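Local coordinates for lipoprotein (Colwellia psychrerythraea, PDB 3O0Y), which is of unknown function but is a putative lipoprotein whose family belongs to a clan of metallopeptidase-like proteins, and may bind lipid, at residues A464-Y476 / F583-M595. Numbering follows the deposited sequence.
Sequences APYNAYTEGWALY and FHDVVLLNGAVPM
With CG anti to the backbone N in Tyr469 (chi1 178°), and likewise in Trp473 and Tyr476, three rings leave helix 467-476 to meet residues 583-595. Tyr469 reaches Val587 and Leu588: its OH donates to Val587 O at 2.6 Å from above the carbonyl plane, and a water donates to both Tyr469 OH and Leu588 O. Ala592 CA makes a CH-pi contact 3.5 Å from the Tyr469 ring centroid, while Met595 CE touches Tyr469 CB beside the ring edge. Replacing Tyr469 by a phenylalanine would probably deprive Val587 O of this donor and the bridging water of one acceptor. Leu588 CD2 sits centrally over the six-membered ring of Trp473, 3.7 Å from its centroid, and Trp473 turns an edge toward the His584 face, planes at 88°. Tyr476 OH and His584 NE2 share a 2.7 Å hydrogen bond, completing an aromatic cluster. At the other end, Pro594 CD lies over the Tyr466 ring. In this largely helical chain the two helix segments run roughly antiparallel, axes 12.7 Å apart, too far for direct backbone packing, and aromatic side chains bridge them. Helix 444-452 touches Trp473, helix 555-574 supplies Arg567 to Tyr476 OH, and helix 100-117 packs on Ala464 and Tyr466.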
ATOM      1  N   ALA A 464       6.343   3.465  -9.681  1.00 10.58           N
ATOM      2  CA  ALA A 464       5.133   2.883 -10.279  1.00  8.13           C
ATOM      3  C   ALA A 464       4.489   1.965  -9.245  1.00  9.63           C
ATOM      4  O   ALA A 464       5.164   1.061  -8.760  1.00 10.97           O
ATOM      5  CB  ALA A 464       5.561   2.032 -11.545  1.00  9.80           C
ATOM      6  N   PRO A 465       3.193   2.150  -8.935  1.00 10.63           N
ATOM      7  CA  PRO A 465       2.559   1.356  -7.875  1.00 14.54           C
ATOM      8  C   PRO A 465       1.761   0.210  -8.493  1.00 17.46           C
ATOM      9  O   PRO A 465       0.482   0.358  -8.560  1.00 26.76           O
ATOM     10  CB  PRO A 465       1.500   2.288  -7.321  1.00 14.89           C
ATOM     11  CG  PRO A 465       1.207   3.208  -8.387  1.00 13.61           C
ATOM     12  CD  PRO A 465       2.343   3.267  -9.349  1.00 13.36           C
ATOM     13  N   TYR A 466       2.393  -0.654  -9.244  1.00  9.85           N
ATOM     14  CA  TYR A 466       1.843  -1.912  -9.726  1.00  8.19           C
ATOM     15  C   TYR A 466       1.624  -2.884  -8.522  1.00  7.81           C
ATOM     16  O   TYR A 466       2.553  -3.518  -8.036  1.00  9.05           O
ATOM     17  CB  TYR A 466       2.798  -2.528 -10.738  1.00  8.26           C
ATOM     18  CG  TYR A 466       2.690  -1.863 -12.073  1.00  7.92           C
ATOM     19  CD1 TYR A 466       1.549  -2.052 -12.854  1.00 13.99           C
ATOM     20  CD2 TYR A 466       3.678  -0.999 -12.548  1.00  8.09           C
ATOM     21  CE1 TYR A 466       1.401  -1.373 -14.075  1.00 16.13           C
ATOM     22  CE2 TYR A 466       3.502  -0.355 -13.764  1.00  9.67           C
ATOM     23  CZ  TYR A 466       2.419  -0.555 -14.504  1.00 12.28           C
ATOM     24  OH  TYR A 466       2.290   0.075 -15.754  1.00 12.46           O
ATOM     25  N   ASN A 467       0.414  -3.009  -8.089  1.00  6.94           N
ATOM     26  CA  ASN A 467       0.095  -3.797  -6.884  1.00  7.31           C
ATOM     27  C   ASN A 467       0.522  -5.269  -6.978  1.00  7.11           C
ATOM     28  O   ASN A 467       1.030  -5.825  -5.997  1.00  7.90           O
ATOM     29  CB  ASN A 467      -1.444  -3.689  -6.659  1.00  6.63           C
ATOM     30  CG  ASN A 467      -1.906  -4.234  -5.357  1.00  6.87           C
ATOM     31  OD1 ASN A 467      -1.559  -3.728  -4.293  1.00  7.06           O
ATOM     32  ND2 ASN A 467      -2.788  -5.228  -5.425  1.00  7.54           N
ATOM     33  N   ALA A 468       0.272  -5.943  -8.116  1.00  6.11           N
ATOM     34  CA  ALA A 468       0.582  -7.352  -8.245  1.00  6.44           C
ATOM     35  C   ALA A 468       2.086  -7.544  -8.227  1.00  5.55           C
ATOM     36  O   ALA A 468       2.594  -8.411  -7.529  1.00  6.84           O
ATOM     37  CB  ALA A 468      -0.058  -7.944  -9.490  1.00  6.95           C
ATOM     38  N   TYR A 469       2.794  -6.663  -8.878  1.00  5.84           N
ATOM     39  CA  TYR A 469       4.272  -6.713  -8.830  1.00  4.47           C
ATOM     40  C   TYR A 469       4.784  -6.505  -7.405  1.00  5.82           C
ATOM     41  O   TYR A 469       5.661  -7.227  -6.920  1.00  7.21           O
ATOM     42  CB  TYR A 469       4.896  -5.692  -9.795  1.00  4.06           C
ATOM     43  CG  TYR A 469       6.395  -5.670  -9.746  1.00  5.46           C
ATOM     44  CD1 TYR A 469       7.169  -6.310 -10.657  1.00  6.78           C
ATOM     45  CD2 TYR A 469       7.009  -4.915  -8.773  1.00  7.14           C
ATOM     46  CE1 TYR A 469       8.548  -6.261 -10.586  1.00  7.11           C
ATOM     47  CE2 TYR A 469       8.383  -4.902  -8.654  1.00  8.31           C
ATOM     48  CZ  TYR A 469       9.137  -5.518  -9.577  1.00  9.11           C
ATOM     49  OH  TYR A 469      10.533  -5.459  -9.486  1.00  8.83           O
ATOM     50  N   THR A 470       4.343  -5.429  -6.802  1.00  5.11           N
ATOM     51  CA  THR A 470       4.842  -4.922  -5.532  1.00  4.23           C
ATOM     52  C   THR A 470       4.495  -5.882  -4.396  1.00  5.67           C
ATOM     53  O   THR A 470       5.413  -6.257  -3.644  1.00  5.79           O
ATOM     54  CB  THR A 470       4.397  -3.466  -5.234  1.00  6.83           C
ATOM     55  OG1 THR A 470       4.779  -2.645  -6.354  1.00  8.78           O
ATOM     56  CG2 THR A 470       5.101  -2.964  -3.920  1.00 10.72           C
ATOM     57  N   GLU A 471       3.250  -6.304  -4.278  1.00  6.61           N
ATOM     58  CA  GLU A 471       2.874  -7.219  -3.262  1.00  6.72           C
ATOM     59  C   GLU A 471       3.314  -8.631  -3.591  1.00  5.97           C
ATOM     60  O   GLU A 471       3.726  -9.343  -2.646  1.00  7.04           O
ATOM     61  CB  GLU A 471       1.356  -7.166  -3.072  1.00  5.88           C
ATOM     62  CG  GLU A 471       0.874  -5.797  -2.740  1.00  8.94           C
ATOM     63  CD  GLU A 471       1.532  -5.146  -1.476  1.00 14.14           C
ATOM     64  OE1 GLU A 471       2.285  -5.795  -0.672  1.00 12.22           O
ATOM     65  OE2 GLU A 471       1.335  -3.914  -1.352  1.00 17.48           O
ATOM     66  N   GLY A 472       3.268  -9.041  -4.870  1.00  5.95           N
ATOM     67  CA  GLY A 472       3.718 -10.326  -5.244  1.00  6.59           C
ATOM     68  C   GLY A 472       5.212 -10.496  -4.995  1.00  5.95           C
ATOM     69  O   GLY A 472       5.652 -11.563  -4.506  1.00  6.71           O
ATOM     70  N   TRP A 473       5.987  -9.438  -5.245  1.00  4.15           N
ATOM     71  CA  TRP A 473       7.431  -9.487  -4.973  1.00  4.62           C
ATOM     72  C   TRP A 473       7.673  -9.749  -3.475  1.00  4.87           C
ATOM     73  O   TRP A 473       8.516 -10.570  -3.115  1.00  4.83           O
ATOM     74  CB  TRP A 473       8.128  -8.162  -5.387  1.00  6.62           C
ATOM     75  CG  TRP A 473       9.566  -8.179  -4.807  1.00  2.90           C
ATOM     76  CD1 TRP A 473       9.962  -7.645  -3.652  1.00  4.57           C
ATOM     77  CD2 TRP A 473      10.623  -9.056  -5.239  1.00  3.74           C
ATOM     78  NE1 TRP A 473      11.234  -8.069  -3.354  1.00  4.25           N
ATOM     79  CE2 TRP A 473      11.659  -8.919  -4.329  1.00  3.36           C
ATOM     80  CE3 TRP A 473      10.809  -9.842  -6.348  1.00  3.86           C
ATOM     81  CZ2 TRP A 473      12.848  -9.631  -4.462  1.00  3.56           C
ATOM     82  CZ3 TRP A 473      11.978 -10.560  -6.480  1.00  6.51           C
ATOM     83  CH2 TRP A 473      12.993 -10.390  -5.584  1.00  5.70           C
ATOM     84  N   ALA A 474       6.981  -9.010  -2.617  1.00  3.10           N
ATOM     85  CA  ALA A 474       7.277  -9.103  -1.180  1.00  6.57           C
ATOM     86  C   ALA A 474       6.906 -10.493  -0.665  1.00  8.27           C
ATOM     87  O   ALA A 474       7.640 -11.081   0.103  1.00  7.16           O
ATOM     88  CB  ALA A 474       6.567  -8.004  -0.378  1.00  6.96           C
ATOM     89  N   LEU A 475       5.783 -11.056  -1.139  1.00  6.56           N
ATOM     90  CA  LEU A 475       5.433 -12.432  -0.758  1.00  5.88           C
ATOM     91  C   LEU A 475       6.422 -13.467  -1.303  1.00  7.46           C
ATOM     92  O   LEU A 475       6.839 -14.410  -0.571  1.00  8.20           O
ATOM     93  CB  LEU A 475       3.963 -12.713  -1.197  1.00  8.12           C
ATOM     94  CG  LEU A 475       3.273 -13.955  -0.690  1.00 13.44           C
ATOM     95  CD1 LEU A 475       3.293 -13.990   0.874  1.00 15.94           C
ATOM     96  CD2 LEU A 475       1.853 -14.055  -1.320  1.00  9.83           C
ATOM     97  N   TYR A 476       6.895 -13.277  -2.563  1.00  5.54           N
ATOM     98  CA  TYR A 476       7.975 -14.100  -3.116  1.00  6.26           C
ATOM     99  C   TYR A 476       9.229 -14.018  -2.258  1.00  6.94           C
ATOM    100  O   TYR A 476       9.834 -15.067  -2.016  1.00  4.96           O
ATOM    101  CB  TYR A 476       8.246 -13.720  -4.578  1.00  6.91           C
ATOM    102  CG  TYR A 476       9.513 -14.277  -5.133  1.00  7.36           C
ATOM    103  CD1 TYR A 476       9.560 -15.546  -5.671  1.00  5.08           C
ATOM    104  CD2 TYR A 476      10.647 -13.524  -5.185  1.00  6.66           C
ATOM    105  CE1 TYR A 476      10.794 -16.091  -6.140  1.00  6.06           C
ATOM    106  CE2 TYR A 476      11.864 -14.048  -5.656  1.00  8.40           C
ATOM    107  CZ  TYR A 476      11.914 -15.303  -6.194  1.00  5.18           C
ATOM    108  OH  TYR A 476      13.184 -15.825  -6.578  1.00  7.13           O
ATOM    109  N   PHE A 583      18.367 -13.812 -12.201  1.00  6.90           N
ATOM    110  CA  PHE A 583      16.915 -13.733 -12.239  1.00  6.97           C
ATOM    111  C   PHE A 583      16.428 -12.577 -11.385  1.00  6.46           C
ATOM    112  O   PHE A 583      15.561 -11.843 -11.785  1.00  6.25           O
ATOM    113  CB  PHE A 583      16.300 -15.053 -11.738  1.00  8.54           C
ATOM    114  CG  PHE A 583      14.806 -15.039 -11.622  1.00  7.47           C
ATOM    115  CD1 PHE A 583      14.058 -15.156 -12.780  1.00  8.90           C
ATOM    116  CD2 PHE A 583      14.140 -15.006 -10.413  1.00  7.57           C
ATOM    117  CE1 PHE A 583      12.649 -15.077 -12.754  1.00  7.86           C
ATOM    118  CE2 PHE A 583      12.745 -14.952 -10.365  1.00  9.68           C
ATOM    119  CZ  PHE A 583      11.990 -15.031 -11.565  1.00  8.60           C
ATOM    120  N   HIS A 584      16.974 -12.450 -10.189  1.00  6.14           N
ATOM    121  CA  HIS A 584      16.612 -11.324  -9.331  1.00  5.68           C
ATOM    122  C   HIS A 584      16.940  -9.963  -9.956  1.00  7.51           C
ATOM    123  O   HIS A 584      16.205  -9.017  -9.768  1.00  6.35           O
ATOM    124  CB  HIS A 584      17.241 -11.477  -7.934  1.00  5.51           C
ATOM    125  CG  HIS A 584      16.610 -12.566  -7.102  1.00  4.92           C
ATOM    126  ND1 HIS A 584      17.271 -13.250  -6.116  1.00  4.91           N
ATOM    127  CD2 HIS A 584      15.404 -13.180  -7.238  1.00  7.14           C
ATOM    128  CE1 HIS A 584      16.455 -14.158  -5.597  1.00  7.08           C
ATOM    129  NE2 HIS A 584      15.320 -14.148  -6.274  1.00  6.70           N
ATOM    130  N   ASP A 585      18.024  -9.856 -10.672  1.00  5.23           N
ATOM    131  CA  ASP A 585      18.378  -8.603 -11.307  1.00  7.10           C
ATOM    132  C   ASP A 585      17.351  -8.283 -12.407  1.00  7.90           C
ATOM    133  O   ASP A 585      16.898  -7.130 -12.517  1.00  7.86           O
ATOM    134  CB  ASP A 585      19.736  -8.643 -11.911  1.00  7.61           C
ATOM    135  CG  ASP A 585      20.880  -8.600 -10.884  1.00 16.09           C
ATOM    136  OD1 ASP A 585      20.710  -8.230  -9.692  1.00 18.67           O
ATOM    137  OD2 ASP A 585      22.010  -8.847 -11.363  1.00 20.96           O
ATOM    138  N   VAL A 586      16.922  -9.298 -13.171  1.00  7.00           N
ATOM    139  CA  VAL A 586      15.889  -9.031 -14.198  1.00  6.95           C
ATOM    140  C   VAL A 586      14.582  -8.622 -13.560  1.00  7.84           C
ATOM    141  O   VAL A 586      13.875  -7.703 -14.078  1.00  8.01           O
ATOM    142  CB  VAL A 586      15.641 -10.326 -15.087  1.00  9.27           C
ATOM    143  CG1 VAL A 586      14.456 -10.074 -16.107  1.00  9.58           C
ATOM    144  CG2 VAL A 586      16.898 -10.745 -15.770  1.00 11.72           C
ATOM    145  N   VAL A 587      14.215  -9.230 -12.438  1.00  6.17           N
ATOM    146  CA  VAL A 587      12.944  -8.899 -11.822  1.00  6.48           C
ATOM    147  C   VAL A 587      12.942  -7.484 -11.174  1.00  7.62           C
ATOM    148  O   VAL A 587      11.992  -6.734 -11.253  1.00  8.68           O
ATOM    149  CB  VAL A 587      12.528  -9.967 -10.796  1.00  5.14           C
ATOM    150  CG1 VAL A 587      11.235  -9.563 -10.003  1.00  6.32           C
ATOM    151  CG2 VAL A 587      12.307 -11.284 -11.520  1.00  6.35           C
ATOM    152  N   LEU A 588      14.033  -7.162 -10.514  1.00  5.55           N
ATOM    153  CA  LEU A 588      14.067  -5.954  -9.681  1.00  6.78           C
ATOM    154  C   LEU A 588      14.604  -4.712 -10.396  1.00  8.22           C
ATOM    155  O   LEU A 588      14.213  -3.587 -10.052  1.00  8.68           O
ATOM    156  CB  LEU A 588      14.948  -6.231  -8.449  1.00  6.83           C
ATOM    157  CG  LEU A 588      14.397  -7.230  -7.415  1.00  4.92           C
ATOM    158  CD1 LEU A 588      15.420  -7.523  -6.338  1.00  7.24           C
ATOM    159  CD2 LEU A 588      13.144  -6.616  -6.802  1.00  6.67           C
ATOM    160  N   LEU A 589      15.628  -4.881 -11.223  1.00  7.76           N
ATOM    161  CA  LEU A 589      16.358  -3.686 -11.698  1.00  8.06           C
ATOM    162  C   LEU A 589      15.665  -2.956 -12.816  1.00 10.07           C
ATOM    163  O   LEU A 589      16.117  -1.883 -13.256  1.00 10.53           O
ATOM    164  CB  LEU A 589      17.823  -4.005 -12.035  1.00  7.19           C
ATOM    165  CG  LEU A 589      18.734  -4.590 -10.919  1.00  9.02           C
ATOM    166  CD1 LEU A 589      20.193  -4.875 -11.436  1.00 10.26           C
ATOM    167  CD2 LEU A 589      18.681  -3.702  -9.618  1.00  8.80           C
ATOM    168  N   ASN A 590      14.595  -3.544 -13.348  1.00  7.54           N
ATOM    169  CA  ASN A 590      13.762  -2.884 -14.314  1.00  8.79           C
ATOM    170  C   ASN A 590      12.517  -2.243 -13.717  1.00  9.26           C
ATOM    171  O   ASN A 590      11.687  -1.708 -14.444  1.00 11.05           O
ATOM    172  CB  ASN A 590      13.422  -3.860 -15.468  1.00  9.04           C
ATOM    173  CG  ASN A 590      14.687  -4.431 -16.129  1.00 10.22           C
ATOM    174  OD1 ASN A 590      15.434  -3.661 -16.726  1.00 11.16           O
ATOM    175  ND2 ASN A 590      14.943  -5.707 -16.011  1.00  9.81           N
ATOM    176  N   GLY A 591      12.417  -2.209 -12.398  1.00  7.96           N
ATOM    177  CA  GLY A 591      11.341  -1.491 -11.722  1.00  8.72           C
ATOM    178  C   GLY A 591      10.052  -2.287 -11.665  1.00  8.14           C
ATOM    179  O   GLY A 591       9.909  -3.327 -12.286  1.00  8.27           O
ATOM    180  N   ALA A 592       9.077  -1.727 -10.973  1.00  8.37           N
ATOM    181  CA  ALA A 592       7.754  -2.293 -10.894  1.00  7.55           C
ATOM    182  C   ALA A 592       7.070  -2.147 -12.245  1.00  6.12           C
ATOM    183  O   ALA A 592       7.060  -1.066 -12.844  1.00  7.78           O
ATOM    184  CB  ALA A 592       6.892  -1.559  -9.764  1.00  7.44           C
ATOM    185  N   VAL A 593       6.527  -3.245 -12.737  1.00  6.59           N
ATOM    186  CA  VAL A 593       5.994  -3.326 -14.126  1.00  7.51           C
ATOM    187  C   VAL A 593       4.776  -4.276 -14.142  1.00  8.88           C
ATOM    188  O   VAL A 593       4.603  -5.104 -13.274  1.00  7.37           O
ATOM    189  CB  VAL A 593       7.068  -3.865 -15.096  1.00  8.48           C
ATOM    190  CG1 VAL A 593       8.227  -2.815 -15.362  1.00  9.41           C
ATOM    191  CG2 VAL A 593       7.707  -5.215 -14.529  1.00  7.78           C
ATOM    192  N   PRO A 594       3.946  -4.189 -15.181  1.00  8.29           N
ATOM    193  CA  PRO A 594       2.940  -5.216 -15.431  1.00  8.24           C
ATOM    194  C   PRO A 594       3.587  -6.530 -15.692  1.00 10.01           C
ATOM    195  O   PRO A 594       4.739  -6.600 -16.164  1.00  6.77           O
ATOM    196  CB  PRO A 594       2.225  -4.714 -16.690  1.00  9.14           C
ATOM    197  CG  PRO A 594       2.718  -3.389 -16.971  1.00 12.32           C
ATOM    198  CD  PRO A 594       3.986  -3.166 -16.243  1.00  9.05           C
ATOM    199  N   MET A 595       2.902  -7.599 -15.321  1.00  7.99           N
ATOM    200  CA  MET A 595       3.366  -8.928 -15.616  1.00  8.79           C
ATOM    201  C   MET A 595       3.791  -9.178 -17.058  1.00  9.42           C
ATOM    202  O   MET A 595       4.771  -9.896 -17.305  1.00  8.28           O
ATOM    203  CB  MET A 595       2.390  -9.988 -15.079  1.00  8.69           C
ATOM    204  CG  MET A 595       2.326 -10.047 -13.428  1.00 12.95           C
ATOM    205  SD  MET A 595       3.825 -10.442 -12.476  1.00  5.92           S
ATOM    206  CE  MET A 595       4.274  -8.712 -12.060  1.00  8.72           C
TER
HETATM  207  O   HOH W   1       2.116  -5.862 -11.950  1.00  9.26           O
HETATM  208  O   HOH W   2      11.899  -2.857  -8.607  1.00 12.58           O